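Local coordinates for protein LbaCas13a H328A (C2c2) (PDB 5WLH) that binds its pre-crRNA as a CRISPR-associated RNA-targeting nuclease, and probably uses the resulting guide to direct RNA cleavage, at residues A[23-27]-A[245-249]; A[248-252]-A[483-489]; A[1060-1065]-A[1099-1105]. All coordinates share one frame; numbering follows the deposited sequence.

Interaction 1: A[23-27]-A[245-249]; sequences KTAVV and NMNMP. With nucleotides of chain B.
Val26 and Met246 make the centre of this contact, in which one strand of the two-stranded antiparallel sheet 22-28/33-39 packs on the loop that follows helix 233-244, both lining a crRNA-binding surface. The same side chains that join the two segments also touch nucleotides of chain B. Val26, the residue that buries most area here, divides its work between two methyls: CG1 lies anti to the backbone N (chi1 173°) and meets Asn247 OD1 at 3.8 Å, while CG2 rests on the Met246 carbonyl carbon at 3.9 Å. Val26 CG2 also lies 3.8 Å from N1 of the adenine of A26 of chain B. The valine and the asparagine side chains cross at about a right angle.

Met246 is extended as far as its sulfur, then bends at its last torsion (chi3 -45°), which turns CE back to within 3.9 Å of Thr24 CB; SD packs against the ribose of G23 of chain B. Met248 brings its own sulfur to Val26 CB at 4.0 Å and leaves it beside N3 of A26 of chain B. Thr24 OG1 joins two nucleotides of chain B: it shares a 2.9 Å hydrogen bond with O2' of G23, and it accepts a weak one from N6 of A26.

On the loop's other side Asn247 bonds through ND2 to Gln33 of the partner strand. Asn247 OD1 accepts from Met248 N at 2.7 Å, with the donor tilted 20° from the carbonyl plane.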
loop_
_atom_site.group_PDB
_atom_site.type_symbol
_atom_site.label_atom_id
_atom_site.label_comp_id
_atom_site.label_asym_id
_atom_site.label_seq_id
_atom_site.Cartn_x
_atom_site.Cartn_y
_atom_site.Cartn_z
ATOM N N LYS A 23 7.416 -21.890 1.377
ATOM C CA LYS A 23 6.953 -20.786 2.198
ATOM C C LYS A 23 7.247 -21.088 3.651
ATOM O O LYS A 23 7.471 -22.238 4.041
ATOM C CB LYS A 23 5.465 -20.539 1.986
ATOM C CG LYS A 23 5.123 -20.286 0.523
ATOM C CD LYS A 23 3.715 -19.753 0.357
ATOM C CE LYS A 23 3.520 -19.148 -1.024
ATOM N NZ LYS A 23 3.884 -17.710 -1.064
ATOM N N THR A 24 7.242 -20.046 4.469
ATOM C CA THR A 24 7.310 -20.242 5.905
ATOM C C THR A 24 5.988 -19.828 6.524
ATOM O O THR A 24 5.246 -19.018 5.962
ATOM C CB THR A 24 8.448 -19.446 6.553
ATOM O OG1 THR A 24 8.087 -18.059 6.614
ATOM C CG2 THR A 24 9.722 -19.591 5.746
ATOM N N ALA A 25 5.686 -20.426 7.665
ATOM C CA ALA A 25 4.563 -20.001 8.472
ATOM C C ALA A 25 4.968 -20.198 9.911
ATOM O O ALA A 25 5.958 -20.867 10.209
ATOM C CB ALA A 25 3.281 -20.787 8.145
ATOM N N VAL A 26 4.186 -19.618 10.810
ATOM C CA VAL A 26 4.303 -19.900 12.230
ATOM C C VAL A 26 3.027 -20.606 12.657
ATOM O O VAL A 26 1.925 -20.096 12.434
ATOM C CB VAL A 26 4.525 -18.627 13.057
ATOM C CG1 VAL A 26 4.471 -18.965 14.531
ATOM C CG2 VAL A 26 5.882 -18.007 12.728
ATOM N N VAL A 27 3.161 -21.777 13.252
ATOM C CA VAL A 27 1.982 -22.484 13.742
ATOM C C VAL A 27 2.050 -22.543 15.257
ATOM O O VAL A 27 3.130 -22.520 15.857
ATOM C CB VAL A 27 1.840 -23.889 13.126
ATOM C CG1 VAL A 27 1.694 -23.784 11.606
ATOM C CG2 VAL A 27 3.011 -24.768 13.514
ATOM N N ASN A 245 12.473 -21.468 15.135
ATOM C CA ASN A 245 12.212 -20.624 16.283
ATOM C C ASN A 245 11.510 -19.321 15.931
ATOM O O ASN A 245 11.326 -18.484 16.815
ATOM C CB ASN A 245 13.514 -20.332 17.014
ATOM C CG ASN A 245 13.923 -21.478 17.897
ATOM O OD1 ASN A 245 13.419 -21.616 19.002
ATOM N ND2 ASN A 245 14.812 -22.318 17.409
ATOM N N MET A 246 11.107 -19.135 14.682
ATOM C CA MET A 246 10.351 -17.936 14.346
ATOM C C MET A 246 9.021 -17.924 15.104
ATOM O O MET A 246 8.520 -18.954 15.549
ATOM C CB MET A 246 10.130 -17.846 12.835
ATOM C CG MET A 246 11.364 -17.312 12.074
ATOM S SD MET A 246 11.054 -16.998 10.314
ATOM C CE MET A 246 10.151 -18.501 9.931
ATOM N N ASN A 247 8.472 -16.731 15.301
ATOM C CA ASN A 247 7.231 -16.623 16.051
ATOM C C ASN A 247 6.539 -15.330 15.658
ATOM O O ASN A 247 7.081 -14.506 14.920
ATOM C CB ASN A 247 7.476 -16.675 17.564
ATOM C CG ASN A 247 6.341 -17.350 18.307
ATOM O OD1 ASN A 247 5.201 -17.326 17.848
ATOM N ND2 ASN A 247 6.646 -17.968 19.448
ATOM N N MET A 248 5.320 -15.185 16.149
ATOM C CA MET A 248 4.540 -13.975 15.982
ATOM C C MET A 248 4.976 -12.919 16.992
ATOM O O MET A 248 5.689 -13.221 17.951
ATOM C CB MET A 248 3.067 -14.337 16.162
ATOM C CG MET A 248 2.632 -15.469 15.254
ATOM S SD MET A 248 2.834 -15.031 13.527
ATOM C CE MET A 248 1.661 -13.678 13.418
ATOM N N PRO A 249 4.522 -11.665 16.821
ATOM C CA PRO A 249 4.901 -10.601 17.776
ATOM C C PRO A 249 4.348 -10.793 19.181
ATOM O O PRO A 249 4.996 -10.379 20.155
ATOM C CB PRO A 249 4.312 -9.328 17.148
ATOM C CG PRO A 249 3.960 -9.662 15.745
ATOM C CD PRO A 249 3.738 -11.150 15.683
ATOM P P C B 12 12.403 -12.409 18.297
ATOM O OP1 C B 12 11.917 -12.969 19.595
ATOM O OP2 C B 12 13.379 -11.290 18.226
ATOM O "O5'" C B 12 12.974 -13.585 17.398
ATOM C "C5'" C B 12 12.295 -14.824 17.329
ATOM C "C4'" C B 12 13.018 -15.767 16.410
ATOM O "O4'" C B 12 12.939 -15.273 15.050
ATOM C "C3'" C B 12 14.519 -15.890 16.653
ATOM O "O3'" C B 12 14.864 -16.723 17.752
ATOM C "C2'" C B 12 15.005 -16.407 15.317
ATOM O "O2'" C B 12 14.643 -17.767 15.167
ATOM C "C1'" C B 12 14.150 -15.582 14.365
ATOM N N1 C B 12 14.857 -14.335 14.005
ATOM C C2 C B 12 15.841 -14.466 13.022
ATOM O O2 C B 12 16.039 -15.572 12.492
ATOM N N3 C B 12 16.532 -13.380 12.652
ATOM C C4 C B 12 16.291 -12.211 13.250
ATOM N N4 C B 12 17.032 -11.177 12.840
ATOM C C5 C B 12 15.305 -12.031 14.281
ATOM C C6 C B 12 14.630 -13.137 14.638
ATOM P P G B 23 15.228 -16.643 3.350
ATOM O OP1 G B 23 14.734 -17.549 2.271
ATOM O OP2 G B 23 15.838 -15.350 2.987
ATOM O "O5'" G B 23 14.065 -16.301 4.374
ATOM C "C5'" G B 23 13.300 -17.350 4.943
ATOM C "C4'" G B 23 12.297 -16.803 5.917
ATOM O "O4'" G B 23 12.952 -16.013 6.933
ATOM C "C3'" G B 23 11.274 -15.857 5.336
ATOM O "O3'" G B 23 10.254 -16.537 4.626
ATOM C "C2'" G B 23 10.777 -15.119 6.567
ATOM O "O2'" G B 23 9.883 -15.948 7.306
ATOM C "C1'" G B 23 12.073 -14.988 7.372
ATOM N N9 G B 23 12.742 -13.689 7.168
ATOM C C8 G B 23 13.821 -13.415 6.358
ATOM N N7 G B 23 14.193 -12.153 6.431
ATOM C C5 G B 23 13.319 -11.583 7.369
ATOM C C6 G B 23 13.225 -10.258 7.866
ATOM O O6 G B 23 13.948 -9.297 7.566
ATOM N N1 G B 23 12.192 -10.115 8.803
ATOM C C2 G B 23 11.340 -11.132 9.183
ATOM N N2 G B 23 10.383 -10.869 10.089
ATOM N N3 G B 23 11.428 -12.371 8.721
ATOM C C4 G B 23 12.419 -12.514 7.819
ATOM P P A B 26 2.264 -9.502 5.263
ATOM O OP1 A B 26 1.667 -8.144 5.306
ATOM O OP2 A B 26 3.713 -9.731 5.071
ATOM O "O5'" A B 26 1.852 -10.257 6.595
ATOM C "C5'" A B 26 0.570 -10.095 7.196
ATOM C "C4'" A B 26 0.669 -10.380 8.673
ATOM O "O4'" A B 26 0.933 -11.799 8.856
ATOM C "C3'" A B 26 1.814 -9.650 9.364
ATOM O "O3'" A B 26 1.472 -9.434 10.728
ATOM C "C2'" A B 26 2.946 -10.668 9.273
ATOM O "O2'" A B 26 4.002 -10.490 10.191
ATOM C "C1'" A B 26 2.192 -11.984 9.478
ATOM N N9 A B 26 2.857 -13.088 8.794
ATOM C C8 A B 26 2.656 -13.487 7.497
ATOM N N7 A B 26 3.448 -14.481 7.140
ATOM C C5 A B 26 4.192 -14.730 8.274
ATOM C C6 A B 26 5.196 -15.684 8.527
ATOM N N6 A B 26 5.602 -16.545 7.582
ATOM N N1 A B 26 5.767 -15.677 9.741
ATOM C C2 A B 26 5.341 -14.796 10.664
ATOM N N3 A B 26 4.400 -13.861 10.536
ATOM C C4 A B 26 3.853 -13.888 9.304
#

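Interaction 2: A[248-252]-A[483-489]; sequences MPVQP and GISSFDY. With nucleotides of chain B.
The amide of Gln251 meets the backbone of Ile484 in its own plane and makes paired hydrogen bonds. Gln251 OE1 accepts from Ile484 N at 2.7 Å and Gln251 NE2 donates to Ile484 O at 2.8 Å; each bond is nearly straight, in the carbonyl plane and on a lone pair. A bend at chi2 (-70°) folds the side chain so that both ends of the amide reach one residue, and NE2 also bonds Asn247 OD1, which further fixes its rotation. Gly483 fits where a side chain would not: a CB would sit tight against Gln251 OE1.

Further along, Met248 and Tyr489 run past each other in opposite directions. Met248 CE, carried by a chain bent twice, approaches the tyrosine ring obliquely, 3.5 Å from Tyr489 CD2, while Met248 SD lies 3.6 Å from Ser486 CA. On the RNA side, O3' of A26 of chain B stands at the edge of the Tyr489 ring, and Ser486 CB packs on that adenine, 3.5 Å from A26 C5, with its OG bonded to Val26 N. Ser485 OG accepts from Asp488 N at 3.0 Å, and Asp488 OD2 accepts from Ser485 N, a reciprocal pair that is the capping box starting the RNA-contacting helix 486-517.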
loop_
_atom_site.group_PDB
_atom_site.type_symbol
_atom_site.label_atom_id
_atom_site.label_comp_id
_atom_site.label_asym_id
_atom_site.label_seq_id
_atom_site.Cartn_x
_atom_site.Cartn_y
_atom_site.Cartn_z
ATOM N N MET A 248 5.320 -15.185 16.149
ATOM C CA MET A 248 4.540 -13.975 15.982
ATOM C C MET A 248 4.976 -12.919 16.992
ATOM O O MET A 248 5.689 -13.221 17.951
ATOM C CB MET A 248 3.067 -14.337 16.162
ATOM C CG MET A 248 2.632 -15.469 15.254
ATOM S SD MET A 248 2.834 -15.031 13.527
ATOM C CE MET A 248 1.661 -13.678 13.418
ATOM N N PRO A 249 4.522 -11.665 16.821
ATOM C CA PRO A 249 4.901 -10.601 17.776
ATOM C C PRO A 249 4.348 -10.793 19.181
ATOM O O PRO A 249 4.996 -10.379 20.155
ATOM C CB PRO A 249 4.312 -9.328 17.148
ATOM C CG PRO A 249 3.960 -9.662 15.745
ATOM C CD PRO A 249 3.738 -11.150 15.683
ATOM N N VAL A 250 3.155 -11.374 19.311
ATOM C CA VAL A 250 2.464 -11.487 20.591
ATOM C C VAL A 250 1.884 -12.887 20.705
ATOM O O VAL A 250 1.413 -13.455 19.714
ATOM C CB VAL A 250 1.363 -10.414 20.702
ATOM C CG1 VAL A 250 0.439 -10.696 21.906
ATOM C CG2 VAL A 250 2.000 -9.008 20.777
ATOM N N GLN A 251 1.948 -13.460 21.904
ATOM C CA GLN A 251 1.375 -14.775 22.146
ATOM C C GLN A 251 0.830 -14.815 23.560
ATOM O O GLN A 251 1.245 -14.027 24.415
ATOM C CB GLN A 251 2.400 -15.908 21.964
ATOM C CG GLN A 251 2.886 -16.136 20.532
ATOM C CD GLN A 251 1.811 -16.732 19.633
ATOM O OE1 GLN A 251 0.656 -16.893 20.034
ATOM N NE2 GLN A 251 2.187 -17.041 18.397
ATOM N N PRO A 252 -0.099 -15.714 23.838
ATOM C CA PRO A 252 -0.576 -15.856 25.214
ATOM C C PRO A 252 0.460 -16.539 26.089
ATOM O O PRO A 252 1.222 -17.400 25.639
ATOM C CB PRO A 252 -1.846 -16.701 25.070
ATOM C CG PRO A 252 -1.739 -17.366 23.755
ATOM C CD PRO A 252 -0.867 -16.525 22.880
ATOM N N GLY A 483 -2.639 -19.989 21.234
ATOM C CA GLY A 483 -1.704 -19.139 20.525
ATOM C C GLY A 483 -2.182 -18.782 19.126
ATOM O O GLY A 483 -3.185 -19.285 18.619
ATOM N N ILE A 484 -1.415 -17.880 18.525
ATOM C CA ILE A 484 -1.713 -17.247 17.245
ATOM C C ILE A 484 -0.787 -17.812 16.177
ATOM O O ILE A 484 0.426 -17.935 16.396
ATOM C CB ILE A 484 -1.521 -15.718 17.352
ATOM C CG1 ILE A 484 -2.438 -15.130 18.423
ATOM C CG2 ILE A 484 -1.761 -15.065 15.984
ATOM C CD1 ILE A 484 -2.010 -13.729 18.864
ATOM N N SER A 485 -1.345 -18.112 15.010
ATOM C CA SER A 485 -0.557 -18.552 13.869
ATOM C C SER A 485 -0.336 -17.395 12.904
ATOM O O SER A 485 -1.028 -16.376 12.942
ATOM C CB SER A 485 -1.257 -19.697 13.134
ATOM O OG SER A 485 -2.337 -19.177 12.353
ATOM N N SER A 486 0.625 -17.575 12.004
ATOM C CA SER A 486 0.812 -16.555 10.980
ATOM C C SER A 486 -0.413 -16.455 10.076
ATOM O O SER A 486 -0.787 -15.361 9.661
ATOM C CB SER A 486 2.085 -16.828 10.175
ATOM O OG SER A 486 2.090 -18.136 9.632
ATOM N N PHE A 487 -1.082 -17.582 9.796
ATOM C CA PHE A 487 -2.290 -17.536 8.979
ATOM C C PHE A 487 -3.357 -16.666 9.636
ATOM O O PHE A 487 -4.099 -15.958 8.942
ATOM C CB PHE A 487 -2.838 -18.951 8.762
ATOM C CG PHE A 487 -1.846 -19.883 8.147
ATOM C CD1 PHE A 487 -1.587 -19.828 6.783
ATOM C CD2 PHE A 487 -1.160 -20.793 8.922
ATOM C CE1 PHE A 487 -0.651 -20.680 6.192
ATOM C CE2 PHE A 487 -0.229 -21.650 8.352
ATOM C CZ PHE A 487 0.013 -21.607 6.976
ATOM N N ASP A 488 -3.462 -16.732 10.975
ATOM C CA ASP A 488 -4.412 -15.884 11.698
ATOM C C ASP A 488 -4.196 -14.418 11.361
ATOM O O ASP A 488 -5.151 -13.657 11.161
ATOM C CB ASP A 488 -4.261 -16.067 13.219
ATOM C CG ASP A 488 -4.743 -17.414 13.709
ATOM O OD1 ASP A 488 -5.662 -17.976 13.102
ATOM O OD2 ASP A 488 -4.214 -17.887 14.726
ATOM N N TYR A 489 -2.932 -13.992 11.351
ATOM C CA TYR A 489 -2.643 -12.589 11.077
ATOM C C TYR A 489 -2.818 -12.255 9.605
ATOM O O TYR A 489 -3.138 -11.110 9.265
ATOM C CB TYR A 489 -1.239 -12.254 11.562
ATOM C CG TYR A 489 -1.224 -11.701 12.982
ATOM C CD1 TYR A 489 -2.177 -12.095 13.912
ATOM C CD2 TYR A 489 -0.253 -10.794 13.378
ATOM C CE1 TYR A 489 -2.166 -11.573 15.214
ATOM C CE2 TYR A 489 -0.219 -10.273 14.673
ATOM C CZ TYR A 489 -1.179 -10.668 15.578
ATOM O OH TYR A 489 -1.137 -10.145 16.838
ATOM P P A B 26 2.264 -9.502 5.263
ATOM O OP1 A B 26 1.667 -8.144 5.306
ATOM O OP2 A B 26 3.713 -9.731 5.071
ATOM O "O5'" A B 26 1.852 -10.257 6.595
ATOM C "C5'" A B 26 0.570 -10.095 7.196
ATOM C "C4'" A B 26 0.669 -10.380 8.673
ATOM O "O4'" A B 26 0.933 -11.799 8.856
ATOM C "C3'" A B 26 1.814 -9.650 9.364
ATOM O "O3'" A B 26 1.472 -9.434 10.728
ATOM C "C2'" A B 26 2.946 -10.668 9.273
ATOM O "O2'" A B 26 4.002 -10.490 10.191
ATOM C "C1'" A B 26 2.192 -11.984 9.478
ATOM N N9 A B 26 2.857 -13.088 8.794
ATOM C C8 A B 26 2.656 -13.487 7.497
ATOM N N7 A B 26 3.448 -14.481 7.140
ATOM C C5 A B 26 4.192 -14.730 8.274
ATOM C C6 A B 26 5.196 -15.684 8.527
ATOM N N6 A B 26 5.602 -16.545 7.582
ATOM N N1 A B 26 5.767 -15.677 9.741
ATOM C C2 A B 26 5.341 -14.796 10.664
ATOM N N3 A B 26 4.400 -13.861 10.536
ATOM C C4 A B 26 3.853 -13.888 9.304
ATOM P P U B 27 2.040 -8.151 11.506
ATOM O OP1 U B 27 3.491 -8.260 11.626
ATOM O OP2 U B 27 1.265 -7.936 12.758
ATOM O "O5'" U B 27 1.712 -6.962 10.513
ATOM C "C5'" U B 27 1.932 -5.620 10.895
ATOM C "C4'" U B 27 2.142 -4.799 9.657
ATOM O "O4'" U B 27 3.479 -5.050 9.156
ATOM C "C3'" U B 27 1.189 -5.127 8.491
ATOM O "O3'" U B 27 0.796 -3.923 7.863
ATOM C "C2'" U B 27 2.096 -5.862 7.510
ATOM O "O2'" U B 27 1.681 -5.788 6.158
ATOM C "C1'" U B 27 3.399 -5.123 7.760
ATOM N N1 U B 27 4.614 -5.706 7.178
ATOM C C2 U B 27 5.613 -4.803 6.829
ATOM O O2 U B 27 5.530 -3.613 7.067
ATOM N N3 U B 27 6.726 -5.351 6.227
ATOM C C4 U B 27 6.910 -6.687 5.941
ATOM O O4 U B 27 7.958 -7.046 5.384
ATOM C C5 U B 27 5.816 -7.540 6.306
ATOM C C6 U B 27 4.724 -7.040 6.891
#

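Interaction 3: A[1060-1065]-A[1099-1105]; sequences VSRSDI and MKNIVEF. With nucleotides of chain B.
OD2 of Asp1064 accepts the backbone N-H of Ser1061 at 3.1 Å and lies 4.1 Å from Ile1102 CG2 across the contact. The donor comes from the anti side, 35° out of the carboxylate plane, and OD1 is held in a salt bridge by Arg1358, so the buried carboxylate is gripped at both oxygens. Met1099 crosses the aspartate at about a right angle; its doubly bent chain delivers CE to the Asp1064 backbone O at 3.5 Å. Replacing Asp1064 by an alanine is likely to leave Arg1358 without this mate and the Ser1061 N-H without its acceptor, and to open a gap beside Met1099.

Val1060 supplies the apolar half. A chi1 of -178° puts Val1060 CG2 beside its own backbone N and into the end of the opposing helix, 3.9 Å from Ile1102 CG2 and 3.8 Å from Phe1105 CE1, reaching the ring obliquely. Ile1065 and Val1103 add a looser pair. From helix 1087-1103, Asn1101 ND2 donates a 3.0 Å hydrogen bond to the ribose O4' of G39 of chain B. The N-terminal turn of helix 1062-1075 thus packs on the end of helix 1087-1103, where Phe1105, at positive phi, closes a Schellman motif.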
loop_
_atom_site.group_PDB
_atom_site.type_symbol
_atom_site.label_atom_id
_atom_site.label_comp_id
_atom_site.label_asym_id
_atom_site.label_seq_id
_atom_site.Cartn_x
_atom_site.Cartn_y
_atom_site.Cartn_z
ATOM N N VAL A 1060 -9.274 24.686 -22.389
ATOM C CA VAL A 1060 -9.074 24.374 -23.794
ATOM C C VAL A 1060 -9.255 25.647 -24.611
ATOM O O VAL A 1060 -10.160 26.453 -24.354
ATOM C CB VAL A 1060 -10.046 23.272 -24.243
ATOM C CG1 VAL A 1060 -9.805 22.899 -25.713
ATOM C CG2 VAL A 1060 -9.906 22.042 -23.338
ATOM N N SER A 1061 -8.382 25.836 -25.589
ATOM C CA SER A 1061 -8.325 27.049 -26.387
ATOM C C SER A 1061 -8.616 26.733 -27.846
ATOM O O SER A 1061 -8.604 25.577 -28.278
ATOM C CB SER A 1061 -6.945 27.701 -26.282
ATOM O OG SER A 1061 -5.979 26.858 -26.877
ATOM N N ARG A 1062 -8.859 27.797 -28.615
ATOM C CA ARG A 1062 -8.966 27.648 -30.063
ATOM C C ARG A 1062 -7.718 26.982 -30.635
ATOM O O ARG A 1062 -7.811 26.038 -31.430
ATOM C CB ARG A 1062 -9.200 29.016 -30.712
ATOM C CG ARG A 1062 -9.289 28.967 -32.232
ATOM C CD ARG A 1062 -9.694 30.319 -32.811
ATOM N NE ARG A 1062 -11.124 30.586 -32.668
ATOM C CZ ARG A 1062 -12.067 30.071 -33.455
ATOM N NH1 ARG A 1062 -11.740 29.240 -34.441
ATOM N NH2 ARG A 1062 -13.340 30.380 -33.252
ATOM N N SER A 1063 -6.534 27.442 -30.217
ATOM C CA SER A 1063 -5.302 26.903 -30.784
ATOM C C SER A 1063 -5.130 25.427 -30.453
ATOM O O SER A 1063 -4.525 24.685 -31.237
ATOM C CB SER A 1063 -4.090 27.708 -30.304
ATOM O OG SER A 1063 -3.899 27.589 -28.909
ATOM N N ASP A 1064 -5.653 24.984 -29.305
ATOM C CA ASP A 1064 -5.712 23.551 -29.018
ATOM C C ASP A 1064 -6.550 22.825 -30.060
ATOM O O ASP A 1064 -6.149 21.780 -30.584
ATOM C CB ASP A 1064 -6.302 23.311 -27.625
ATOM C CG ASP A 1064 -5.369 23.726 -26.505
ATOM O OD1 ASP A 1064 -4.135 23.679 -26.700
ATOM O OD2 ASP A 1064 -5.883 24.093 -25.424
ATOM N N ILE A 1065 -7.740 23.357 -30.344
ATOM C CA ILE A 1065 -8.644 22.729 -31.299
ATOM C C ILE A 1065 -8.045 22.785 -32.696
ATOM O O ILE A 1065 -8.172 21.840 -33.483
ATOM C CB ILE A 1065 -10.021 23.407 -31.231
ATOM C CG1 ILE A 1065 -10.628 23.235 -29.830
ATOM C CG2 ILE A 1065 -10.946 22.853 -32.283
ATOM C CD1 ILE A 1065 -11.661 24.260 -29.493
ATOM N N MET A 1099 -3.634 15.562 -27.870
ATOM C CA MET A 1099 -4.544 16.671 -28.140
ATOM C C MET A 1099 -5.998 16.229 -28.064
ATOM O O MET A 1099 -6.864 16.999 -27.625
ATOM C CB MET A 1099 -4.259 17.285 -29.513
ATOM C CG MET A 1099 -2.922 17.992 -29.623
ATOM S SD MET A 1099 -2.598 19.168 -28.290
ATOM C CE MET A 1099 -4.087 20.162 -28.258
ATOM N N LYS A 1100 -6.292 15.004 -28.510
ATOM C CA LYS A 1100 -7.649 14.496 -28.355
ATOM C C LYS A 1100 -8.034 14.455 -26.881
ATOM O O LYS A 1100 -9.139 14.859 -26.506
ATOM C CB LYS A 1100 -7.768 13.112 -28.994
ATOM C CG LYS A 1100 -9.203 12.586 -29.097
ATOM C CD LYS A 1100 -9.232 11.243 -29.816
ATOM C CE LYS A 1100 -10.647 10.739 -29.979
ATOM N NZ LYS A 1100 -11.625 11.861 -29.987
ATOM N N ASN A 1101 -7.108 14.010 -26.028
ATOM C CA ASN A 1101 -7.373 13.974 -24.594
ATOM C C ASN A 1101 -7.672 15.365 -24.045
ATOM O O ASN A 1101 -8.468 15.511 -23.108
ATOM C CB ASN A 1101 -6.180 13.342 -23.873
ATOM C CG ASN A 1101 -6.174 11.826 -23.994
ATOM O OD1 ASN A 1101 -7.196 11.226 -24.291
ATOM N ND2 ASN A 1101 -5.029 11.207 -23.760
ATOM N N ILE A 1102 -7.081 16.402 -24.633
ATOM C CA ILE A 1102 -7.331 17.757 -24.155
ATOM C C ILE A 1102 -8.715 18.234 -24.585
ATOM O O ILE A 1102 -9.523 18.680 -23.760
ATOM C CB ILE A 1102 -6.222 18.704 -24.642
ATOM C CG1 ILE A 1102 -4.940 18.431 -23.856
ATOM C CG2 ILE A 1102 -6.648 20.157 -24.500
ATOM C CD1 ILE A 1102 -3.697 18.993 -24.499
ATOM N N VAL A 1103 -9.004 18.180 -25.891
ATOM C CA VAL A 1103 -10.258 18.764 -26.361
ATOM C C VAL A 1103 -11.459 17.978 -25.848
ATOM O O VAL A 1103 -12.552 18.534 -25.712
ATOM C CB VAL A 1103 -10.270 18.875 -27.900
ATOM C CG1 VAL A 1103 -9.056 19.651 -28.364
ATOM C CG2 VAL A 1103 -10.313 17.502 -28.545
ATOM N N GLU A 1104 -11.284 16.695 -25.535
ATOM C CA GLU A 1104 -12.367 15.878 -25.003
ATOM C C GLU A 1104 -12.502 15.998 -23.492
ATOM O O GLU A 1104 -13.399 15.369 -22.917
ATOM C CB GLU A 1104 -12.152 14.402 -25.371
ATOM C CG GLU A 1104 -12.334 14.070 -26.848
ATOM C CD GLU A 1104 -13.755 14.280 -27.342
ATOM O OE1 GLU A 1104 -14.713 13.990 -26.587
ATOM O OE2 GLU A 1104 -13.916 14.736 -28.495
ATOM N N PHE A 1105 -11.633 16.774 -22.840
ATOM C CA PHE A 1105 -11.593 16.925 -21.389
ATOM C C PHE A 1105 -11.193 15.636 -20.687
ATOM O O PHE A 1105 -11.490 15.458 -19.504
ATOM C CB PHE A 1105 -12.929 17.422 -20.829
ATOM C CG PHE A 1105 -13.461 18.627 -21.535
ATOM C CD1 PHE A 1105 -12.863 19.861 -21.362
ATOM C CD2 PHE A 1105 -14.554 18.524 -22.379
ATOM C CE1 PHE A 1105 -13.347 20.975 -22.018
ATOM C CE2 PHE A 1105 -15.041 19.635 -23.040
ATOM C CZ PHE A 1105 -14.440 20.861 -22.859
ATOM P P G B 39 -5.986 4.706 -26.328
ATOM O OP1 G B 39 -4.721 3.940 -26.446
ATOM O OP2 G B 39 -7.235 4.029 -25.878
ATOM O "O5'" G B 39 -5.793 5.982 -25.382
ATOM C "C5'" G B 39 -4.706 6.890 -25.558
ATOM C "C4'" G B 39 -4.133 7.342 -24.234
ATOM O "O4'" G B 39 -5.071 8.246 -23.570
ATOM C "C3'" G B 39 -3.858 6.218 -23.228
ATOM O "O3'" G B 39 -2.768 6.602 -22.392
ATOM C "C2'" G B 39 -5.119 6.246 -22.376
ATOM O "O2'" G B 39 -5.014 5.624 -21.113
ATOM C "C1'" G B 39 -5.332 7.749 -22.266
ATOM N N9 G B 39 -6.665 8.147 -21.806
ATOM C C8 G B 39 -6.949 9.001 -20.764
ATOM N N7 G B 39 -8.233 9.144 -20.564
ATOM C C5 G B 39 -8.829 8.329 -21.521
ATOM C C6 G B 39 -10.197 8.062 -21.803
ATOM O O6 G B 39 -11.217 8.507 -21.255
ATOM N N1 G B 39 -10.330 7.170 -22.861
ATOM C C2 G B 39 -9.302 6.595 -23.563
ATOM N N2 G B 39 -9.641 5.759 -24.558
ATOM N N3 G B 39 -8.032 6.839 -23.316
ATOM C C4 G B 39 -7.869 7.700 -22.289
ATOM P P A B 38 -11.626 7.029 -28.899
ATOM O OP1 A B 38 -11.964 8.351 -28.306
ATOM O OP2 A B 38 -11.442 6.958 -30.380
ATOM O "O5'" A B 38 -10.281 6.447 -28.294
ATOM C "C5'" A B 38 -9.872 5.115 -28.587
ATOM C "C4'" A B 38 -8.390 5.035 -28.856
ATOM O "O4'" A B 38 -8.127 5.379 -30.243
ATOM C "C3'" A B 38 -7.521 5.970 -28.015
ATOM O "O3'" A B 38 -6.274 5.340 -27.765
ATOM C "C2'" A B 38 -7.276 7.141 -28.952
ATOM O "O2'" A B 38 -6.102 7.871 -28.668
ATOM C "C1'" A B 38 -7.175 6.424 -30.293
ATOM N N9 A B 38 -7.453 7.269 -31.454
ATOM C C8 A B 38 -8.578 7.993 -31.748
ATOM N N7 A B 38 -8.494 8.651 -32.879
ATOM C C5 A B 38 -7.231 8.328 -33.359
ATOM C C6 A B 38 -6.529 8.701 -34.519
ATOM N N6 A B 38 -7.033 9.516 -35.444
ATOM N N1 A B 38 -5.284 8.211 -34.691
ATOM C C2 A B 38 -4.779 7.393 -33.759
ATOM N N3 A B 38 -5.339 6.973 -32.627
ATOM C C4 A B 38 -6.576 7.481 -32.490
#

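In the fold
Interactions 1 and 2 form one continuous region: their centres are about 8 Å apart, they share Met248 and Pro249, and the start of helix 486-517 touches strand 22-28 directly. A single loop, running from the end of helix 233-244 into strand 250-252, therefore ties together parts of the chain more than 200 residues apart on each side. Interaction 3 comes later in the chain and lies on the opposite side of its centre, about 57 Å from both others between centres; its helices belong to neither of them. Yet all three adjoin the RNA of chain B, the first two around its A26 and the third at its A38 and G39, consistent with a guide held at widely separated places.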